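Local coordinates for B-129 (Sulfolobus virus 1, PDB 2WBT), which is essential for virus function and probably binds DNA through two tandem zinc fingers, each folded round a zinc ion, at residues C77-M82 against V102-K107; K70-F75 against L81-S86. All blocks are in the same frame, centred on the assembly; numbering follows the deposited sequence.

Contact 1 (C77-M82 against V102-K107); sequences CPLCLM and VCPVCK. With ZN (zinc ion), chain C; ZN (zinc ion), chain D.
The zinc knuckles of two successive C2H2-type fingers meet here, Pro78 and Leu79 of the first facing Pro104 of the second. The Pro104 ring does the touching. Its CG lies 3.3 Å from the backbone O of Pro78, while its CD comes within 4.1 Å of Leu79 CD2, the two side chains crossing at a slant. Leu79 reaches that place because CG stands anti to its own carbonyl carbon (chi1 -55°), and helix 113-122 packs on the same leucine through Leu117 and Val120. The Pro78 O also accepts a hydrogen bond from Tyr62 of helix 60-72, whose side chain touches Pro104 as well.

Each knuckle is a CxxC turn. Cys77 SG binds its zinc ion at 2.3 Å, and Cys80 completes the pair; His93 and Glu98 fill the site, a carboxylate standing where a second histidine is usual in this finger class. In the second finger Cys103 and Cys106 share the zinc with His119 and His124. There the backbone N of Val105 donates to Cys103 SG at 3.5 Å, with a weak second donation from Cys106 N, bonds that probably temper the charge on the thiolate.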
ATOM      1  N   CYS A  77     -13.498   9.756   2.024  1.00 23.19           N
ATOM      2  CA  CYS A  77     -14.435   8.668   2.283  1.00 23.80           C
ATOM      3  C   CYS A  77     -13.845   7.342   1.793  1.00 22.96           C
ATOM      4  O   CYS A  77     -13.459   7.230   0.628  1.00 22.39           O
ATOM      5  CB  CYS A  77     -15.763   8.934   1.576  1.00 24.68           C
ATOM      6  SG  CYS A  77     -17.039   7.722   1.912  1.00 26.66           S
ATOM      7  N   PRO A  78     -13.788   6.324   2.668  1.00 22.77           N
ATOM      8  CA  PRO A  78     -13.195   5.048   2.270  1.00 22.68           C
ATOM      9  C   PRO A  78     -13.960   4.338   1.155  1.00 22.66           C
ATOM     10  O   PRO A  78     -13.346   3.668   0.325  1.00 22.65           O
ATOM     11  CB  PRO A  78     -13.241   4.219   3.562  1.00 22.66           C
ATOM     12  CG  PRO A  78     -13.434   5.208   4.656  1.00 22.68           C
ATOM     13  CD  PRO A  78     -14.266   6.282   4.060  1.00 22.74           C
ATOM     14  N   LEU A  79     -15.281   4.492   1.134  1.00 22.68           N
ATOM     15  CA  LEU A  79     -16.118   3.807   0.151  1.00 22.72           C
ATOM     16  C   LEU A  79     -16.054   4.434  -1.247  1.00 22.88           C
ATOM     17  O   LEU A  79     -16.006   3.702  -2.236  1.00 22.85           O
ATOM     18  CB  LEU A  79     -17.569   3.729   0.635  1.00 22.69           C
ATOM     19  CG  LEU A  79     -17.803   3.085   2.006  1.00 22.63           C
ATOM     20  CD1 LEU A  79     -19.290   3.060   2.329  1.00 22.60           C
ATOM     21  CD2 LEU A  79     -17.219   1.680   2.070  1.00 22.60           C
ATOM     22  N   CYS A  80     -16.054   5.764  -1.342  1.00 23.03           N
ATOM     23  CA  CYS A  80     -15.949   6.411  -2.661  1.00 23.84           C
ATOM     24  C   CYS A  80     -14.610   7.096  -2.954  1.00 22.86           C
ATOM     25  O   CYS A  80     -14.335   7.427  -4.110  1.00 22.39           O
ATOM     26  CB  CYS A  80     -17.112   7.380  -2.906  1.00 24.76           C
ATOM     27  SG  CYS A  80     -17.105   8.907  -1.831  1.00 27.57           S
ATOM     28  N   LEU A  81     -13.762   7.270  -1.942  1.00 22.28           N
ATOM     29  CA  LEU A  81     -12.433   7.878  -2.132  1.00 21.81           C
ATOM     30  C   LEU A  81     -12.476   9.318  -2.633  1.00 21.42           C
ATOM     31  O   LEU A  81     -11.569   9.751  -3.348  1.00 21.40           O
ATOM     32  CB  LEU A  81     -11.575   7.033  -3.089  1.00 21.82           C
ATOM     33  CG  LEU A  81     -11.199   5.635  -2.602  1.00 21.79           C
ATOM     34  CD1 LEU A  81     -10.488   4.871  -3.708  1.00 21.79           C
ATOM     35  CD2 LEU A  81     -10.330   5.706  -1.353  1.00 21.78           C
ATOM     36  N   MET A  82     -13.534  10.050  -2.274  0.50 21.18           N
ATOM     37  CA  MET A  82     -13.687  11.453  -2.673  0.50 20.96           C
ATOM     38  C   MET A  82     -13.347  12.383  -1.503  0.50 20.77           C
ATOM     39  O   MET A  82     -13.846  12.189  -0.392  0.50 20.75           O
ATOM     40  CB  MET A  82     -15.105  11.738  -3.176  0.50 20.95           C
ATOM     41  CG  MET A  82     -15.504  10.993  -4.455  0.50 20.94           C
ATOM     42  SD  MET A  82     -14.465  11.286  -5.906  0.50 20.94           S
ATOM     43  CE  MET A  82     -13.342   9.896  -5.828  0.50 20.94           C
ATOM     44  N   VAL A 102     -20.927  -2.299  -1.491  1.00 25.06           N
ATOM     45  CA  VAL A 102     -19.754  -3.095  -1.851  1.00 25.01           C
ATOM     46  C   VAL A 102     -18.481  -2.422  -1.353  1.00 24.95           C
ATOM     47  O   VAL A 102     -18.329  -1.202  -1.457  1.00 24.94           O
ATOM     48  CB  VAL A 102     -19.640  -3.298  -3.376  1.00 25.01           C
ATOM     49  CG1 VAL A 102     -18.621  -4.380  -3.690  1.00 25.01           C
ATOM     50  CG2 VAL A 102     -20.993  -3.658  -3.974  1.00 25.01           C
ATOM     51  N   CYS A 103     -17.574  -3.230  -0.814  1.00 24.86           N
ATOM     52  CA  CYS A 103     -16.275  -2.735  -0.369  1.00 24.86           C
ATOM     53  C   CYS A 103     -15.373  -2.491  -1.580  1.00 25.00           C
ATOM     54  O   CYS A 103     -15.122  -3.428  -2.349  1.00 25.02           O
ATOM     55  CB  CYS A 103     -15.624  -3.724   0.602  1.00 24.81           C
ATOM     56  SG  CYS A 103     -13.891  -3.353   0.992  1.00 24.43           S
ATOM     57  N   PRO A 104     -14.867  -1.239  -1.740  1.00 25.17           N
ATOM     58  CA  PRO A 104     -14.084  -0.873  -2.928  1.00 25.29           C
ATOM     59  C   PRO A 104     -12.801  -1.693  -3.081  1.00 25.42           C
ATOM     60  O   PRO A 104     -12.196  -1.701  -4.154  1.00 25.42           O
ATOM     61  CB  PRO A 104     -13.736   0.601  -2.677  1.00 25.28           C
ATOM     62  CG  PRO A 104     -13.813   0.762  -1.212  1.00 25.23           C
ATOM     63  CD  PRO A 104     -14.953  -0.105  -0.799  1.00 25.18           C
ATOM     64  N   VAL A 105     -12.409  -2.377  -2.008  1.00 25.57           N
ATOM     65  CA  VAL A 105     -11.165  -3.134  -1.957  1.00 25.68           C
ATOM     66  C   VAL A 105     -11.371  -4.609  -2.317  1.00 25.75           C
ATOM     67  O   VAL A 105     -10.790  -5.100  -3.284  1.00 25.76           O
ATOM     68  CB  VAL A 105     -10.525  -3.040  -0.552  1.00 25.69           C
ATOM     69  CG1 VAL A 105      -9.131  -3.649  -0.559  1.00 25.69           C
ATOM     70  CG2 VAL A 105     -10.469  -1.589  -0.086  1.00 25.69           C
ATOM     71  N   CYS A 106     -12.202  -5.301  -1.542  1.00 25.78           N
ATOM     72  CA  CYS A 106     -12.378  -6.761  -1.674  1.00 25.88           C
ATOM     73  C   CYS A 106     -13.646  -7.199  -2.411  1.00 25.84           C
ATOM     74  O   CYS A 106     -13.765  -8.365  -2.784  1.00 25.74           O
ATOM     75  CB  CYS A 106     -12.336  -7.432  -0.303  1.00 25.87           C
ATOM     76  SG  CYS A 106     -13.870  -7.312   0.630  1.00 26.14           S
ATOM     77  N   LYS A 107     -14.591  -6.281  -2.596  1.00 25.87           N
ATOM     78  CA  LYS A 107     -15.803  -6.546  -3.388  1.00 25.87           C
ATOM     79  C   LYS A 107     -16.841  -7.422  -2.686  1.00 25.83           C
ATOM     80  O   LYS A 107     -17.691  -8.035  -3.339  1.00 25.83           O
ATOM     81  CB  LYS A 107     -15.441  -7.155  -4.748  1.00 25.88           C
ATOM     82  CG  LYS A 107     -14.542  -6.270  -5.572  1.00 25.89           C
ATOM     83  CD  LYS A 107     -15.331  -5.117  -6.161  1.00 25.90           C
ATOM     84  CE  LYS A 107     -14.448  -3.927  -6.461  1.00 25.90           C
ATOM     85  NZ  LYS A 107     -15.035  -3.055  -7.515  1.00 25.90           N
TER
HETATM   86 ZN    ZN C1130     -18.212   7.998  -0.096  1.00 48.26          ZN
HETATM   87 ZN    ZN D1131     -13.340  -5.472   1.568  1.00 38.91          ZN

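Contact 2 (K70-F75 against L81-S86)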
ATOM      1  N   LYS A  70      -6.167  11.584  -0.765  1.00 23.12           N
ATOM      2  CA  LYS A  70      -5.543  12.026   0.488  1.00 22.94           C
ATOM      3  C   LYS A  70      -4.608  13.229   0.311  1.00 22.77           C
ATOM      4  O   LYS A  70      -4.403  14.004   1.246  1.00 22.76           O
ATOM      5  CB  LYS A  70      -4.797  10.871   1.168  1.00 22.94           C
ATOM      6  CG  LYS A  70      -5.606  10.199   2.258  1.00 22.95           C
ATOM      7  CD  LYS A  70      -5.689  11.090   3.493  1.00 22.97           C
ATOM      8  CE  LYS A  70      -6.618  10.510   4.529  1.00 22.98           C
ATOM      9  NZ  LYS A  70      -6.115   9.185   4.980  1.00 22.99           N
ATOM     10  N   ALA A  71      -4.043  13.370  -0.886  1.00 22.57           N
ATOM     11  CA  ALA A  71      -3.217  14.530  -1.232  1.00 22.41           C
ATOM     12  C   ALA A  71      -4.064  15.795  -1.396  1.00 22.27           C
ATOM     13  O   ALA A  71      -3.635  16.888  -1.022  1.00 22.26           O
ATOM     14  CB  ALA A  71      -2.430  14.255  -2.506  1.00 22.41           C
ATOM     15  N   ILE A  72      -5.259  15.638  -1.961  1.00 22.11           N
ATOM     16  CA  ILE A  72      -6.203  16.748  -2.111  1.00 21.99           C
ATOM     17  C   ILE A  72      -6.761  17.172  -0.751  1.00 21.90           C
ATOM     18  O   ILE A  72      -6.924  18.364  -0.485  1.00 21.89           O
ATOM     19  CB  ILE A  72      -7.376  16.379  -3.050  1.00 21.98           C
ATOM     20  CG1 ILE A  72      -6.873  16.190  -4.482  1.00 21.96           C
ATOM     21  CG2 ILE A  72      -8.449  17.461  -3.030  1.00 21.97           C
ATOM     22  CD1 ILE A  72      -7.909  15.606  -5.419  1.00 21.95           C
ATOM     23  N   SER A  73      -7.044  16.190   0.102  1.00 21.80           N
ATOM     24  CA  SER A  73      -7.602  16.462   1.424  1.00 21.74           C
ATOM     25  C   SER A  73      -7.331  15.351   2.433  1.00 21.70           C
ATOM     26  O   SER A  73      -7.243  14.177   2.083  1.00 21.70           O
ATOM     27  CB  SER A  73      -9.113  16.683   1.324  1.00 21.73           C
ATOM     28  OG  SER A  73      -9.662  17.055   2.577  1.00 21.73           O
ATOM     29  N   GLN A  74      -7.219  15.755   3.695  1.00 21.67           N
ATOM     30  CA  GLN A  74      -7.141  14.835   4.830  1.00 21.66           C
ATOM     31  C   GLN A  74      -8.448  14.053   5.003  1.00 21.69           C
ATOM     32  O   GLN A  74      -8.444  12.916   5.477  1.00 21.69           O
ATOM     33  CB  GLN A  74      -6.829  15.638   6.102  1.00 21.64           C
ATOM     34  CG  GLN A  74      -6.990  14.897   7.427  1.00 21.62           C
ATOM     35  CD  GLN A  74      -6.794  15.809   8.628  1.00 21.61           C
ATOM     36  OE1 GLN A  74      -6.249  16.907   8.510  1.00 21.61           O
ATOM     37  NE2 GLN A  74      -7.242  15.354   9.792  1.00 21.61           N
ATOM     38  N   PHE A  75      -9.559  14.671   4.608  1.00 21.76           N
ATOM     39  CA  PHE A  75     -10.894  14.122   4.830  1.00 21.84           C
ATOM     40  C   PHE A  75     -11.418  13.411   3.585  1.00 22.02           C
ATOM     41  O   PHE A  75     -11.941  14.042   2.665  1.00 22.02           O
ATOM     42  CB  PHE A  75     -11.839  15.242   5.260  1.00 21.80           C
ATOM     43  CG  PHE A  75     -11.298  16.075   6.386  1.00 21.68           C
ATOM     44  CD1 PHE A  75     -10.821  17.359   6.158  1.00 21.59           C
ATOM     45  CD2 PHE A  75     -11.235  15.558   7.674  1.00 21.58           C
ATOM     46  CE1 PHE A  75     -10.308  18.124   7.200  1.00 21.54           C
ATOM     47  CE2 PHE A  75     -10.723  16.314   8.718  1.00 21.55           C
ATOM     48  CZ  PHE A  75     -10.261  17.599   8.482  1.00 21.53           C
ATOM     49  N   LEU A  81     -13.762   7.270  -1.942  1.00 22.28           N
ATOM     50  CA  LEU A  81     -12.433   7.878  -2.132  1.00 21.81           C
ATOM     51  C   LEU A  81     -12.476   9.318  -2.633  1.00 21.42           C
ATOM     52  O   LEU A  81     -11.569   9.751  -3.348  1.00 21.40           O
ATOM     53  CB  LEU A  81     -11.575   7.033  -3.089  1.00 21.82           C
ATOM     54  CG  LEU A  81     -11.199   5.635  -2.602  1.00 21.79           C
ATOM     55  CD1 LEU A  81     -10.488   4.871  -3.708  1.00 21.79           C
ATOM     56  CD2 LEU A  81     -10.330   5.706  -1.353  1.00 21.78           C
ATOM     57  N   MET A  82     -13.534  10.050  -2.274  0.50 21.18           N
ATOM     58  CA  MET A  82     -13.687  11.453  -2.673  0.50 20.96           C
ATOM     59  C   MET A  82     -13.347  12.383  -1.503  0.50 20.77           C
ATOM     60  O   MET A  82     -13.846  12.189  -0.392  0.50 20.75           O
ATOM     61  CB  MET A  82     -15.105  11.738  -3.176  0.50 20.95           C
ATOM     62  CG  MET A  82     -15.504  10.993  -4.455  0.50 20.94           C
ATOM     63  SD  MET A  82     -14.465  11.286  -5.906  0.50 20.94           S
ATOM     64  CE  MET A  82     -13.342   9.896  -5.828  0.50 20.94           C
ATOM     65  N   PRO A  83     -12.492  13.395  -1.752  1.00 20.57           N
ATOM     66  CA  PRO A  83     -12.073  14.338  -0.724  1.00 20.35           C
ATOM     67  C   PRO A  83     -13.162  15.338  -0.372  1.00 20.11           C
ATOM     68  O   PRO A  83     -13.957  15.717  -1.232  1.00 20.09           O
ATOM     69  CB  PRO A  83     -10.872  15.059  -1.354  1.00 20.34           C
ATOM     70  CG  PRO A  83     -10.825  14.666  -2.768  1.00 20.43           C
ATOM     71  CD  PRO A  83     -11.879  13.688  -3.061  1.00 20.55           C
ATOM     72  N   PHE A  84     -13.185  15.754   0.890  1.00 19.87           N
ATOM     73  CA  PHE A  84     -14.130  16.759   1.359  1.00 19.69           C
ATOM     74  C   PHE A  84     -13.405  17.879   2.089  1.00 19.57           C
ATOM     75  O   PHE A  84     -12.295  17.694   2.593  1.00 19.56           O
ATOM     76  CB  PHE A  84     -15.192  16.118   2.246  1.00 19.67           C
ATOM     77  CG  PHE A  84     -16.192  15.316   1.477  1.00 19.60           C
ATOM     78  CD1 PHE A  84     -17.345  15.912   0.987  1.00 19.56           C
ATOM     79  CD2 PHE A  84     -15.968  13.973   1.214  1.00 19.56           C
ATOM     80  CE1 PHE A  84     -18.267  15.178   0.264  1.00 19.54           C
ATOM     81  CE2 PHE A  84     -16.885  13.233   0.492  1.00 19.54           C
ATOM     82  CZ  PHE A  84     -18.036  13.838   0.017  1.00 19.53           C
ATOM     83  N   SER A  85     -14.046  19.041   2.133  1.00 19.44           N
ATOM     84  CA  SER A  85     -13.426  20.260   2.654  1.00 19.36           C
ATOM     85  C   SER A  85     -13.074  20.154   4.136  1.00 19.31           C
ATOM     86  O   SER A  85     -12.055  20.688   4.580  1.00 19.30           O
ATOM     87  CB  SER A  85     -14.353  21.459   2.431  1.00 19.35           C
ATOM     88  OG  SER A  85     -15.523  21.361   3.228  1.00 19.34           O
ATOM     89  N   SER A  86     -13.925  19.464   4.889  1.00 19.26           N
ATOM     90  CA  SER A  86     -13.758  19.320   6.333  1.00 19.23           C
ATOM     91  C   SER A  86     -14.293  17.972   6.806  1.00 19.23           C
ATOM     92  O   SER A  86     -14.877  17.215   6.028  1.00 19.23           O
ATOM     93  CB  SER A  86     -14.484  20.454   7.061  1.00 19.23           C
ATOM     94  OG  SER A  86     -15.849  20.515   6.679  1.00 19.22           O
TER
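Phe75 O and Ser73 OG bind the backbone of Phe84 in the short antiparallel hairpin of the first zinc finger, the beta part of its beta-beta-alpha fold, just after helix 60-72 ends. The close packing is gathered round two backbone oxygens. Phe84 N donates to Phe75 O at 2.8 Å, and the same oxygen receives a CA-H...O contact from Pro83 CA.

Ser73 ties the helix exit to the other strand. Ser73 OG, anti to its backbone N (chi1 -175°), donates to Phe84 O at 2.7 Å, tilted 21° from the carbonyl plane. Ser73 OG in turn accepts from Phe75 N at 3.1 Å, closing an ST turn, so one hydroxyl both shapes the approach to the strand and joins it to the neighbouring strand.

The Phe75 ring is held between two layers. Gln74 CG covers one face over its centre, and the backbone carbon of Ser86 lies against the opposite face, offset toward the rim. Ser86 occupies the N-cap position of helix 87-96, so this ring packs where the hairpin turns into the finger helix, with Leu90 of that helix also against it. The Phe84 side chain leads away from Phe75, meeting the ring of the zinc ligand His93.

The loose side is at exposed Ser85, which is little covered and whose O stays 3.9 Å from Phe75 CD1. At the exposed rim by the end of helix 60-72 the packing is close again and apolar: Ser73 CB comes within 3.6 Å of Pro83 CB, and Ile72 lies over the same proline with its branch methyl CG2 3.7 Å from Pro83 CG.

Contact 1 is buried and joins the two fingers, whereas contact 2 lies at the surface and joins the end of helix 60-72 and the first hairpin strand to the second. They share Leu81 and Met82, so the chain runs from the first zinc knuckle directly into the second strand. Their chemistry follows these places: between 77-82 and 102-107 the touch is small and made by proline and leucine; the zinc bonds stay within each finger, while polar bonds of the first knuckle reach back to helix 60-72. By contrast, 70-75 and 81-86 bury more than twice the area and exchange hydrogen bonds. Helix 60-72 serves both, through Tyr62 near contact 1 and through its last turn in contact 2.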